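Local coordinates for protein vestitone reductase (Medicago sativa, PDB 2P4H) that catalyses the stereospecific NADPH-dependent reduction of (3R)-vestitone, the penultimate step in the biosynthesis of the defence compound medicarpin, at residues A[212-215]-A[216-219]; A[254-257]-A[258-261]; A[260-263]-A[264-268]. All coordinates share one frame; numbering follows the deposited sequence.

Contact 1: A[212-215]-A[216-219]; sequences GKKE and QIGV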
ATOM      1  N   GLY A 212      10.781 -18.898   3.695  1.00 31.30           N
ATOM      2  CA  GLY A 212      11.329 -18.982   5.034  1.00 33.35           C
ATOM      3  C   GLY A 212      11.168 -20.325   5.713  1.00 34.94           C
ATOM      4  O   GLY A 212      10.763 -21.309   5.095  1.00 36.05           O
ATOM      5  N   LYS A 213      11.496 -20.357   6.998  1.00 36.61           N
ATOM      6  CA  LYS A 213      11.389 -21.572   7.788  1.00 36.91           C
ATOM      7  C   LYS A 213      10.333 -21.390   8.868  1.00 36.47           C
ATOM      8  O   LYS A 213       9.837 -20.283   9.083  1.00 36.09           O
ATOM      9  CB  LYS A 213      12.739 -21.906   8.424  1.00 38.12           C
ATOM     10  CG  LYS A 213      13.829 -22.215   7.409  1.00 40.15           C
ATOM     11  CD  LYS A 213      15.169 -22.458   8.082  1.00 41.11           C
ATOM     12  CE  LYS A 213      15.666 -21.210   8.793  1.00 41.74           C
ATOM     13  NZ  LYS A 213      16.998 -21.426   9.420  1.00 43.05           N
ATOM     14  N   LYS A 214       9.994 -22.481   9.542  1.00 35.72           N
ATOM     15  CA  LYS A 214       8.992 -22.455  10.598  1.00 35.06           C
ATOM     16  C   LYS A 214       9.290 -21.387  11.649  1.00 33.61           C
ATOM     17  O   LYS A 214       8.373 -20.778  12.199  1.00 32.43           O
ATOM     18  CB  LYS A 214       8.907 -23.829  11.264  1.00 36.27           C
ATOM     19  CG  LYS A 214       7.817 -23.950  12.312  1.00 38.38           C
ATOM     20  CD  LYS A 214       7.776 -25.353  12.896  1.00 39.56           C
ATOM     21  CE  LYS A 214       6.692 -25.481  13.953  1.00 40.62           C
ATOM     22  NZ  LYS A 214       6.659 -26.845  14.547  1.00 41.43           N
ATOM     23  N   GLU A 215      10.573 -21.159  11.920  1.00 32.41           N
ATOM     24  CA  GLU A 215      10.981 -20.172  12.918  1.00 31.34           C
ATOM     25  C   GLU A 215      10.654 -18.734  12.521  1.00 29.80           C
ATOM     26  O   GLU A 215      10.620 -17.844  13.372  1.00 29.15           O
ATOM     27  CB  GLU A 215      12.485 -20.279  13.198  1.00 33.18           C
ATOM     28  CG  GLU A 215      12.946 -21.637  13.707  1.00 36.30           C
ATOM     29  CD  GLU A 215      13.265 -22.610  12.588  1.00 38.40           C
ATOM     30  OE1 GLU A 215      12.357 -22.945  11.801  1.00 39.70           O
ATOM     31  OE2 GLU A 215      14.434 -23.039  12.496  1.00 40.57           O
ATOM     32  N   GLN A 216      10.418 -18.504  11.235  1.00 27.19           N
ATOM     33  CA  GLN A 216      10.104 -17.163  10.759  1.00 25.58           C
ATOM     34  C   GLN A 216       8.607 -16.876  10.713  1.00 22.55           C
ATOM     35  O   GLN A 216       8.188 -15.823  10.238  1.00 21.78           O
ATOM     36  CB  GLN A 216      10.714 -16.942   9.374  1.00 27.85           C
ATOM     37  CG  GLN A 216      12.231 -16.845   9.383  1.00 32.37           C
ATOM     38  CD  GLN A 216      12.806 -16.638   7.999  1.00 34.79           C
ATOM     39  OE1 GLN A 216      12.691 -17.503   7.133  1.00 36.89           O
ATOM     40  NE2 GLN A 216      13.430 -15.485   7.782  1.00 36.88           N
ATOM     41  N   ILE A 217       7.799 -17.806  11.212  1.00 20.60           N
ATOM     42  CA  ILE A 217       6.354 -17.613  11.214  1.00 18.22           C
ATOM     43  C   ILE A 217       5.903 -16.710  12.362  1.00 18.14           C
ATOM     44  O   ILE A 217       6.180 -16.981  13.533  1.00 19.41           O
ATOM     45  CB  ILE A 217       5.604 -18.963  11.308  1.00 17.76           C
ATOM     46  CG1 ILE A 217       5.826 -19.768  10.023  1.00 18.26           C
ATOM     47  CG2 ILE A 217       4.112 -18.723  11.524  1.00 17.89           C
ATOM     48  CD1 ILE A 217       5.215 -21.158  10.049  1.00 19.65           C
ATOM     49  N   GLY A 218       5.218 -15.628  12.007  1.00 15.69           N
ATOM     50  CA  GLY A 218       4.705 -14.692  12.992  1.00 15.49           C
ATOM     51  C   GLY A 218       3.210 -14.581  12.773  1.00 15.49           C
ATOM     52  O   GLY A 218       2.414 -15.023  13.598  1.00 17.14           O
ATOM     53  N   VAL A 219       2.830 -13.993  11.644  1.00 14.05           N
ATOM     54  CA  VAL A 219       1.426 -13.849  11.284  1.00 13.87           C
ATOM     55  C   VAL A 219       0.882 -15.207  10.825  1.00 12.48           C
ATOM     56  O   VAL A 219       1.521 -15.901  10.023  1.00 12.84           O
ATOM     57  CB  VAL A 219       1.269 -12.817  10.147  1.00 13.20           C
ATOM     58  CG1 VAL A 219      -0.145 -12.850   9.591  1.00 13.88           C
ATOM     59  CG2 VAL A 219       1.602 -11.425  10.669  1.00 14.58           C
TER

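Contact 2: A[254-257]-A[258-261]; sequences VPIE and EMSQ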
ATOM      1  N   VAL A 254      -6.558 -14.705   4.574  1.00 12.47           N
ATOM      2  CA  VAL A 254      -5.957 -16.018   4.392  1.00 12.31           C
ATOM      3  C   VAL A 254      -5.272 -16.690   5.571  1.00 11.58           C
ATOM      4  O   VAL A 254      -4.169 -16.300   5.965  1.00 11.64           O
ATOM      5  CB  VAL A 254      -4.918 -15.929   3.242  1.00 12.58           C
ATOM      6  CG1 VAL A 254      -4.456 -17.315   2.834  1.00 14.45           C
ATOM      7  CG2 VAL A 254      -5.519 -15.169   2.057  1.00 14.90           C
ATOM      8  N   PRO A 255      -5.913 -17.717   6.147  1.00 11.86           N
ATOM      9  CA  PRO A 255      -5.293 -18.417   7.275  1.00 13.14           C
ATOM     10  C   PRO A 255      -4.057 -19.130   6.732  1.00 11.72           C
ATOM     11  O   PRO A 255      -4.052 -19.581   5.585  1.00 11.91           O
ATOM     12  CB  PRO A 255      -6.373 -19.405   7.707  1.00 12.97           C
ATOM     13  CG  PRO A 255      -7.648 -18.708   7.332  1.00 12.87           C
ATOM     14  CD  PRO A 255      -7.315 -18.137   5.970  1.00 13.28           C
ATOM     15  N   ILE A 256      -3.015 -19.245   7.544  1.00 11.93           N
ATOM     16  CA  ILE A 256      -1.798 -19.898   7.083  1.00 12.18           C
ATOM     17  C   ILE A 256      -2.050 -21.361   6.686  1.00 11.66           C
ATOM     18  O   ILE A 256      -1.347 -21.910   5.836  1.00 12.22           O
ATOM     19  CB  ILE A 256      -0.681 -19.780   8.162  1.00 11.94           C
ATOM     20  CG1 ILE A 256       0.677 -20.117   7.549  1.00 13.55           C
ATOM     21  CG2 ILE A 256      -0.997 -20.664   9.355  1.00 13.54           C
ATOM     22  CD1 ILE A 256       1.849 -19.675   8.412  1.00 14.98           C
ATOM     23  N   GLU A 257      -3.063 -21.982   7.287  1.00 12.38           N
ATOM     24  CA  GLU A 257      -3.404 -23.366   6.966  1.00 12.31           C
ATOM     25  C   GLU A 257      -3.952 -23.462   5.541  1.00 12.93           C
ATOM     26  O   GLU A 257      -3.643 -24.405   4.807  1.00 12.43           O
ATOM     27  CB  GLU A 257      -4.441 -23.908   7.956  1.00 14.25           C
ATOM     28  CG  GLU A 257      -3.954 -24.003   9.404  1.00 16.72           C
ATOM     29  CD  GLU A 257      -4.081 -22.699  10.184  1.00 18.67           C
ATOM     30  OE1 GLU A 257      -3.724 -22.696  11.382  1.00 21.33           O
ATOM     31  OE2 GLU A 257      -4.538 -21.680   9.620  1.00 15.81           O
ATOM     32  N   GLU A 258      -4.775 -22.494   5.149  1.00 13.50           N
ATOM     33  CA  GLU A 258      -5.328 -22.493   3.799  1.00 14.94           C
ATOM     34  C   GLU A 258      -4.214 -22.135   2.823  1.00 14.11           C
ATOM     35  O   GLU A 258      -4.177 -22.617   1.689  1.00 14.73           O
ATOM     36  CB  GLU A 258      -6.494 -21.503   3.705  1.00 15.20           C
ATOM     37  CG  GLU A 258      -7.667 -21.914   4.587  1.00 19.88           C
ATOM     38  CD  GLU A 258      -8.875 -21.009   4.449  1.00 22.03           C
ATOM     39  OE1 GLU A 258      -9.825 -21.176   5.244  1.00 26.68           O
ATOM     40  OE2 GLU A 258      -8.884 -20.143   3.551  1.00 23.74           O
ATOM     41  N   MET A 259      -3.296 -21.291   3.280  1.00 13.33           N
ATOM     42  CA  MET A 259      -2.145 -20.890   2.486  1.00 14.04           C
ATOM     43  C   MET A 259      -1.340 -22.160   2.157  1.00 12.87           C
ATOM     44  O   MET A 259      -0.934 -22.382   1.015  1.00 13.21           O
ATOM     45  CB  MET A 259      -1.310 -19.911   3.312  1.00 17.61           C
ATOM     46  CG  MET A 259      -0.057 -19.385   2.661  1.00 18.42           C
ATOM     47  SD  MET A 259       0.815 -18.311   3.835  1.00 20.74           S
ATOM     48  CE  MET A 259       0.324 -16.687   3.282  1.00 19.56           C
ATOM     49  N   SER A 260      -1.126 -22.996   3.168  1.00 12.10           N
ATOM     50  CA  SER A 260      -0.391 -24.242   2.989  1.00 12.66           C
ATOM     51  C   SER A 260      -1.065 -25.160   1.968  1.00 12.04           C
ATOM     52  O   SER A 260      -0.401 -25.739   1.107  1.00 12.96           O
ATOM     53  CB  SER A 260      -0.271 -24.978   4.322  1.00 12.73           C
ATOM     54  OG  SER A 260       0.249 -26.283   4.125  1.00 13.57           O
ATOM     55  N   GLN A 261      -2.381 -25.307   2.066  1.00 11.55           N
ATOM     56  CA  GLN A 261      -3.083 -26.174   1.128  1.00 11.74           C
ATOM     57  C   GLN A 261      -2.968 -25.667  -0.305  1.00 12.84           C
ATOM     58  O   GLN A 261      -2.724 -26.446  -1.226  1.00 13.82           O
ATOM     59  CB  GLN A 261      -4.553 -26.321   1.528  1.00 11.75           C
ATOM     60  CG  GLN A 261      -4.727 -27.016   2.871  1.00 11.03           C
ATOM     61  CD  GLN A 261      -6.172 -27.332   3.197  1.00 11.41           C
ATOM     62  OE1 GLN A 261      -7.061 -26.511   2.980  1.00 12.65           O
ATOM     63  NE2 GLN A 261      -6.408 -28.520   3.740  1.00 11.87           N
TER

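Contact 3: A[260-263]-A[264-268]; sequences SQLL and SAKYP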
ATOM      1  N   SER A 260      -1.126 -22.996   3.168  1.00 12.10           N
ATOM      2  CA  SER A 260      -0.391 -24.242   2.989  1.00 12.66           C
ATOM      3  C   SER A 260      -1.065 -25.160   1.968  1.00 12.04           C
ATOM      4  O   SER A 260      -0.401 -25.739   1.107  1.00 12.96           O
ATOM      5  CB  SER A 260      -0.271 -24.978   4.322  1.00 12.73           C
ATOM      6  OG  SER A 260       0.249 -26.283   4.125  1.00 13.57           O
ATOM      7  N   GLN A 261      -2.381 -25.307   2.066  1.00 11.55           N
ATOM      8  CA  GLN A 261      -3.083 -26.174   1.128  1.00 11.74           C
ATOM      9  C   GLN A 261      -2.968 -25.667  -0.305  1.00 12.84           C
ATOM     10  O   GLN A 261      -2.724 -26.446  -1.226  1.00 13.82           O
ATOM     11  CB  GLN A 261      -4.553 -26.321   1.528  1.00 11.75           C
ATOM     12  CG  GLN A 261      -4.727 -27.016   2.871  1.00 11.03           C
ATOM     13  CD  GLN A 261      -6.172 -27.332   3.197  1.00 11.41           C
ATOM     14  OE1 GLN A 261      -7.061 -26.511   2.980  1.00 12.65           O
ATOM     15  NE2 GLN A 261      -6.408 -28.520   3.740  1.00 11.87           N
ATOM     16  N   LEU A 262      -3.126 -24.363  -0.497  1.00 12.50           N
ATOM     17  CA  LEU A 262      -3.035 -23.787  -1.831  1.00 13.22           C
ATOM     18  C   LEU A 262      -1.638 -23.956  -2.418  1.00 13.57           C
ATOM     19  O   LEU A 262      -1.478 -24.474  -3.524  1.00 14.18           O
ATOM     20  CB  LEU A 262      -3.401 -22.295  -1.789  1.00 15.48           C
ATOM     21  CG  LEU A 262      -3.375 -21.488  -3.098  1.00 18.31           C
ATOM     22  CD1 LEU A 262      -4.075 -20.161  -2.869  1.00 20.18           C
ATOM     23  CD2 LEU A 262      -1.951 -21.253  -3.573  1.00 22.26           C
ATOM     24  N   LEU A 263      -0.625 -23.523  -1.678  1.00 13.20           N
ATOM     25  CA  LEU A 263       0.744 -23.608  -2.165  1.00 13.19           C
ATOM     26  C   LEU A 263       1.265 -25.033  -2.339  1.00 13.23           C
ATOM     27  O   LEU A 263       2.033 -25.306  -3.266  1.00 13.50           O
ATOM     28  CB  LEU A 263       1.670 -22.808  -1.244  1.00 13.98           C
ATOM     29  CG  LEU A 263       1.314 -21.321  -1.128  1.00 14.43           C
ATOM     30  CD1 LEU A 263       2.253 -20.644  -0.142  1.00 14.85           C
ATOM     31  CD2 LEU A 263       1.403 -20.656  -2.496  1.00 16.63           C
ATOM     32  N   SER A 264       0.850 -25.946  -1.465  1.00 13.76           N
ATOM     33  CA  SER A 264       1.307 -27.328  -1.568  1.00 13.90           C
ATOM     34  C   SER A 264       0.800 -27.978  -2.850  1.00 13.49           C
ATOM     35  O   SER A 264       1.516 -28.743  -3.495  1.00 14.39           O
ATOM     36  CB  SER A 264       0.831 -28.145  -0.365  1.00 14.33           C
ATOM     37  OG  SER A 264       1.426 -27.684   0.835  1.00 15.54           O
ATOM     38  N   ALA A 265      -0.434 -27.662  -3.219  1.00 13.96           N
ATOM     39  CA  ALA A 265      -1.030 -28.229  -4.420  1.00 12.87           C
ATOM     40  C   ALA A 265      -0.487 -27.612  -5.704  1.00 13.99           C
ATOM     41  O   ALA A 265      -0.224 -28.317  -6.680  1.00 15.49           O
ATOM     42  CB  ALA A 265      -2.549 -28.070  -4.368  1.00 14.04           C
ATOM     43  N   LYS A 266      -0.295 -26.297  -5.704  1.00 13.82           N
ATOM     44  CA  LYS A 266       0.183 -25.612  -6.899  1.00 15.29           C
ATOM     45  C   LYS A 266       1.695 -25.619  -7.109  1.00 15.16           C
ATOM     46  O   LYS A 266       2.156 -25.522  -8.245  1.00 17.11           O
ATOM     47  CB  LYS A 266      -0.329 -24.167  -6.911  1.00 16.55           C
ATOM     48  CG  LYS A 266      -1.846 -24.039  -6.831  1.00 20.77           C
ATOM     49  CD  LYS A 266      -2.546 -24.832  -7.927  1.00 24.83           C
ATOM     50  CE  LYS A 266      -4.061 -24.734  -7.796  1.00 26.72           C
ATOM     51  NZ  LYS A 266      -4.771 -25.585  -8.795  1.00 28.81           N
ATOM     52  N   TYR A 267       2.461 -25.738  -6.028  1.00 14.27           N
ATOM     53  CA  TYR A 267       3.921 -25.732  -6.129  1.00 14.27           C
ATOM     54  C   TYR A 267       4.542 -26.908  -5.382  1.00 16.17           C
ATOM     55  O   TYR A 267       5.220 -26.729  -4.373  1.00 16.12           O
ATOM     56  CB  TYR A 267       4.473 -24.413  -5.575  1.00 14.26           C
ATOM     57  CG  TYR A 267       3.812 -23.196  -6.179  1.00 13.31           C
ATOM     58  CD1 TYR A 267       4.195 -22.715  -7.431  1.00 15.32           C
ATOM     59  CD2 TYR A 267       2.753 -22.568  -5.526  1.00 13.60           C
ATOM     60  CE1 TYR A 267       3.531 -21.638  -8.020  1.00 14.48           C
ATOM     61  CE2 TYR A 267       2.083 -21.501  -6.104  1.00 14.72           C
ATOM     62  CZ  TYR A 267       2.473 -21.041  -7.349  1.00 13.80           C
ATOM     63  OH  TYR A 267       1.791 -20.000  -7.934  1.00 17.39           O
ATOM     64  N   PRO A 268       4.322 -28.133  -5.882  1.00 18.64           N
ATOM     65  CA  PRO A 268       4.866 -29.339  -5.252  1.00 18.89           C
ATOM     66  C   PRO A 268       6.395 -29.364  -5.205  1.00 20.02           C
ATOM     67  O   PRO A 268       6.984 -30.147  -4.460  1.00 21.96           O
ATOM     68  CB  PRO A 268       4.287 -30.464  -6.109  1.00 19.68           C
ATOM     69  CG  PRO A 268       4.172 -29.833  -7.455  1.00 21.16           C
ATOM     70  CD  PRO A 268       3.606 -28.469  -7.125  1.00 18.23           C
TER

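Contact 1: A[212-215]-A[216-219]
Gln216 and Lys213 grip each other twice, once through a side chain and once through the backbone, and so close the turn between helix 208-211 and strand 219-226. In the side-chain bond Lys213 N donates to Gln216 OE1 over 3.1 Å, lying in the plane of the amide on a lone pair. The torsions explain the reach: CG of Gln216 lies beside its own backbone N (chi1 -70°) and the chain then runs straight (chi2 179°), carrying the amide back to the residue three places earlier. The amide oxygen of Gln216 thus accepts the N-H of the residue just before the short 3-10 turn.

The backbone bonds follow the same spacing of three residues. Gln216 N reaches Lys213 O at 2.9 Å, and Ile217 N reaches Lys214 O at 3.2 Å. Both donors stand well above the carbonyl planes, in keeping with the tight winding of a 3-10 turn.

Close packing accompanies the polar bonds. OE1 of Gln216 also comes within 2.9 Å of Gly212 CA; a CB on that glycine, pointing toward the amide, would collide with the oxygen. Ile217 leans over the carbonyl of Lys214, its CB 3.4 Å from Lys214 O, and its CD1 ends 4.0 Å from Lys214 CA. Beyond the turn, Ile217 rests on Leu273 and Leu278, the Lys214 side chain also touches Leu273, and Gly218 pairs through its backbone with Ala284.

The turn thus makes these polar bonds locally while its apolar side chains rest on neighbouring loops: one neutral amide oxygen accepts the backbone N-H of Lys213, with no charged pair across the contact, and the close approach to Gly212 favours a residue without a side chain there.

Contact 2: A[254-257]-A[258-261]
Pro255 O, at the N-cap position, receives Met259 N at 3.0 Å in the plane of its carbonyl and a weak bond from Glu258 N, after which Ser260 N to Ile256 O (2.9 Å) and Gln261 N to Glu257 O continue the alpha-helical ladder.

Among the side chains, the carboxylate of Glu258 folds back against the proline ring, with OE2 3.5 Å from Pro255 CD and CD 3.9 Å from Pro255 CG. CG beside the backbone N (chi1 -64°) and an extended chain beyond it bring the group there. Met259 takes the buried side: its CB lies 3.2 Å from Ile256 O and 4.1 Å from Val254 CG1, while SD meets Ile256 CG1 obliquely at 4.1 Å. Strand 219-226, helix 208-211 and helix 305-319 pack over this apolar side through Phe222, Leu209 and Phe309. Glu257 turns elsewhere, to a salt bridge between its OE1 and Arg285 NH2, and Ser260 OG bonds to Leu273 O. Two carboxylates in the first turn would probably suit the positive end of the helix dipole.

Strand 252-255, antiparallel to strand 219-226, here passes directly into helix 256-266, a strand-to-helix junction with Pro255 at the N-cap position, lying apart from the Rossmann-type parallel sheet.

Contact 3: A[260-263]-A[264-268]
The final turns of alpha-helix 256-266 wind from Ser260 to Tyr267, where the chain leaves helical geometry just before Pro268, and the contact illustrates how a helix ends with its side chains still engaged. Four backbone bonds link residues four apart. Lys266 N meets Leu262 O at 3.1 Å in the plane of that carbonyl, Ala265 N makes a longer bond of 3.3 Å to Gln261 O, and Tyr267 N closes the last turn on Leu263 O at 2.8 Å.

The carbonyl of Ser260 is gripped twice. Ser264 N donates to it at 2.9 Å, and the hydroxyl adds a shorter bond, Ser264 OG to Ser260 O, of 2.7 Å; the two arrive from opposite faces of the carbonyl plane. With chi1 at -65° the hydroxyl lies beside its own backbone N and is turned back along the helix, the familiar way in which serine satisfies its O-H inside a helix. An alanine here would lack the hydroxyl, and Ser260 O would probably keep just the backbone N-H of this pair, losing the second grip on the carbonyl.

On the apolar side Leu263 and Tyr267 meet obliquely, one helical turn apart, and both face helix 305-319, where Leu263 packs on Phe309 and Tyr267 on Ile313. The OH of Tyr267 is hydrogen-bonded to Asp310 OD1, which tethers the far end of the ring to helix 305-319. Ile272, in the loop after the helix, lies against Leu263 and Ser264. The methyl CD2 of Leu263 sits 3.8 Å from Tyr267 CE2. Separately, Leu263 O lies at the edge of the ring, near its plane, 3.6 Å from Tyr267 CD2.

How the contacts relate
Contacts 2 and 3 are successive parts of one helix, 256-266, sharing Ser260 and Gln261 with centres about 9 Å apart; contact 2 starts it from a strand and contact 3 finishes it. Both are partly buried and combine alpha-helical backbone bonds with apolar packing toward helix 305-319. Contact 1 differs: a surface turn in a loop, built on 3-10 spacing and a side-chain amide bonded to the backbone, where contact 3 instead uses a serine hydroxyl. It nevertheless joins contact 2, since Ile217 CG2 packs 4.0 Å from Ile256 CD1. Contacts 1 and 3 do not touch, their nearest atoms lying about 9 Å apart.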